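Local coordinates for protein lytic polysaccharide monooxygenase ([Kitasatospora] papulosa, PDB 6NDQ) that probably cleaves glycosidic bonds in cellulose or a related polysaccharide by copper-dependent oxidation, at residues T99-D104 with N148-V153. Numbering follows the deposited sequence.
Sequences TVKLYD and NYEIPV
Y149 and D104 are joined by a short hydrogen bond, Y149 OH donating to D104 OD2 at 2.5 Å on the anti lone pair, with carboxylate and ring planes 47° apart. CG of D104 stands anti to the backbone N (chi1 173°), which brings OD2 to the edge of the Y149 ring, near its plane. Both oxygens have second partners: H108 N for OD2, G109 N for Y149 OH. A phenylalanine in place of Y149 would probably take one of two partners from D104 OD2 and leave G109 N without its acceptor. Between the antiparallel strands, V100 and I151 exchange two backbone bonds, and L102 N reaches Y149 O at 2.7 Å. L102 O accepts twice, from Y149 N and from N148 ND2, each at 3.2 Å and from opposite faces of the carbonyl plane; the same ND2 lies at the edge of the Y103 ring. On the buried face, L102 CD1 meets I151 CD1 at 3.7 Å. Strand 97-104 is the middle of a three-stranded sheet, bonded along its other edge to strand 2-6, while L102 and I151 pack on F113 of strand 110-118, as in an immunoglobulin-like beta-sandwich.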
loop_
_atom_site.group_PDB
_atom_site.type_symbol
_atom_site.label_atom_id
_atom_site.label_comp_id
_atom_site.label_asym_id
_atom_site.label_seq_id
_atom_site.Cartn_x
_atom_site.Cartn_y
_atom_site.Cartn_z
ATOM N N THR A 99 -11.319 5.480 -6.233
ATOM C CA THR A 99 -11.307 4.074 -6.603
ATOM C C THR A 99 -9.919 3.507 -6.354
ATOM O O THR A 99 -8.916 4.108 -6.738
ATOM C CB THR A 99 -11.718 3.883 -8.076
ATOM O OG1 THR A 99 -13.144 3.911 -8.176
ATOM C CG2 THR A 99 -11.208 2.563 -8.624
ATOM N N VAL A 100 -9.860 2.346 -5.717
ATOM C CA VAL A 100 -8.592 1.653 -5.546
ATOM C C VAL A 100 -8.501 0.612 -6.647
ATOM O O VAL A 100 -9.396 -0.232 -6.789
ATOM C CB VAL A 100 -8.481 1.007 -4.160
ATOM C CG1 VAL A 100 -7.254 0.131 -4.109
ATOM C CG2 VAL A 100 -8.422 2.074 -3.064
ATOM N N LYS A 101 -7.431 0.673 -7.424
ATOM C CA LYS A 101 -7.259 -0.147 -8.616
ATOM C C LYS A 101 -6.076 -1.069 -8.380
ATOM O O LYS A 101 -4.959 -0.594 -8.129
ATOM C CB LYS A 101 -7.025 0.734 -9.849
ATOM C CG LYS A 101 -7.060 -0.015 -11.161
ATOM C CD LYS A 101 -6.862 0.966 -12.313
ATOM C CE LYS A 101 -6.051 0.346 -13.411
ATOM N NZ LYS A 101 -6.878 0.134 -14.615
ATOM N N LEU A 102 -6.325 -2.382 -8.414
ATOM C CA LEU A 102 -5.257 -3.363 -8.311
ATOM C C LEU A 102 -4.933 -3.921 -9.697
ATOM O O LEU A 102 -5.761 -3.887 -10.621
ATOM C CB LEU A 102 -5.612 -4.492 -7.334
ATOM C CG LEU A 102 -5.699 -4.011 -5.878
ATOM C CD1 LEU A 102 -7.137 -3.665 -5.531
ATOM C CD2 LEU A 102 -5.092 -4.995 -4.829
ATOM N N TYR A 103 -3.686 -4.362 -9.850
ATOM C CA TYR A 103 -3.241 -5.113 -11.011
ATOM C C TYR A 103 -2.779 -6.492 -10.554
ATOM O O TYR A 103 -1.961 -6.603 -9.633
ATOM C CB TYR A 103 -2.119 -4.380 -11.754
ATOM C CG TYR A 103 -1.638 -5.174 -12.930
ATOM C CD1 TYR A 103 -2.470 -5.393 -14.021
ATOM C CD2 TYR A 103 -0.373 -5.732 -12.945
ATOM C CE1 TYR A 103 -2.048 -6.127 -15.101
ATOM C CE2 TYR A 103 0.058 -6.472 -14.025
ATOM C CZ TYR A 103 -0.785 -6.665 -15.102
ATOM O OH TYR A 103 -0.370 -7.402 -16.193
ATOM N N ASP A 104 -3.305 -7.539 -11.201
ATOM C CA ASP A 104 -3.081 -8.936 -10.827
ATOM C C ASP A 104 -2.770 -9.712 -12.099
ATOM O O ASP A 104 -3.685 -10.241 -12.737
ATOM C CB ASP A 104 -4.293 -9.491 -10.120
ATOM C CG ASP A 104 -4.186 -10.985 -9.858
ATOM O OD1 ASP A 104 -3.078 -11.554 -10.003
ATOM O OD2 ASP A 104 -5.212 -11.579 -9.484
ATOM N N ASN A 148 -7.421 -6.832 -13.466
ATOM C CA ASN A 148 -7.599 -5.585 -12.734
ATOM C C ASN A 148 -8.833 -5.704 -11.861
ATOM O O ASN A 148 -9.875 -6.201 -12.308
ATOM C CB ASN A 148 -7.718 -4.393 -13.682
ATOM C CG ASN A 148 -6.428 -4.124 -14.419
ATOM O OD1 ASN A 148 -6.248 -4.581 -15.544
ATOM N ND2 ASN A 148 -5.505 -3.418 -13.770
ATOM N N TYR A 149 -8.687 -5.293 -10.608
ATOM C CA TYR A 149 -9.785 -5.146 -9.670
ATOM C C TYR A 149 -9.911 -3.678 -9.301
ATOM O O TYR A 149 -8.904 -2.998 -9.075
ATOM C CB TYR A 149 -9.563 -5.978 -8.397
ATOM C CG TYR A 149 -9.069 -7.379 -8.671
ATOM C CD1 TYR A 149 -9.864 -8.294 -9.354
ATOM C CD2 TYR A 149 -7.803 -7.785 -8.262
ATOM C CE1 TYR A 149 -9.419 -9.559 -9.611
ATOM C CE2 TYR A 149 -7.341 -9.069 -8.511
ATOM C CZ TYR A 149 -8.160 -9.950 -9.187
ATOM O OH TYR A 149 -7.727 -11.224 -9.458
ATOM N N GLU A 150 -11.146 -3.197 -9.216
ATOM C CA GLU A 150 -11.421 -1.825 -8.813
ATOM C C GLU A 150 -12.341 -1.848 -7.605
ATOM O O GLU A 150 -13.366 -2.532 -7.619
ATOM C CB GLU A 150 -12.063 -1.020 -9.950
ATOM C CG GLU A 150 -11.096 -0.573 -11.025
ATOM C CD GLU A 150 -11.801 0.164 -12.151
ATOM O OE1 GLU A 150 -12.654 1.035 -11.857
ATOM O OE2 GLU A 150 -11.515 -0.146 -13.328
ATOM N N ILE A 151 -11.965 -1.118 -6.563
ATOM C CA ILE A 151 -12.758 -0.998 -5.344
ATOM C C ILE A 151 -13.219 0.449 -5.227
ATOM O O ILE A 151 -12.394 1.353 -5.002
ATOM C CB ILE A 151 -11.965 -1.417 -4.102
ATOM C CG1 ILE A 151 -11.354 -2.801 -4.305
ATOM C CG2 ILE A 151 -12.867 -1.352 -2.856
ATOM C CD1 ILE A 151 -10.111 -2.974 -3.504
ATOM N N PRO A 152 -14.511 0.720 -5.367
ATOM C CA PRO A 152 -15.001 2.087 -5.164
ATOM C C PRO A 152 -15.056 2.393 -3.672
ATOM O O PRO A 152 -15.486 1.564 -2.862
ATOM C CB PRO A 152 -16.394 2.066 -5.806
ATOM C CG PRO A 152 -16.839 0.633 -5.680
ATOM C CD PRO A 152 -15.583 -0.221 -5.747
ATOM N N VAL A 153 -14.576 3.574 -3.304
ATOM C CA VAL A 153 -14.473 3.976 -1.908
ATOM C C VAL A 153 -15.154 5.324 -1.750
ATOM O O VAL A 153 -14.936 6.227 -2.566
ATOM C CB VAL A 153 -13.009 4.067 -1.435
ATOM C CG1 VAL A 153 -12.958 4.303 0.074
ATOM C CG2 VAL A 153 -12.226 2.826 -1.842
#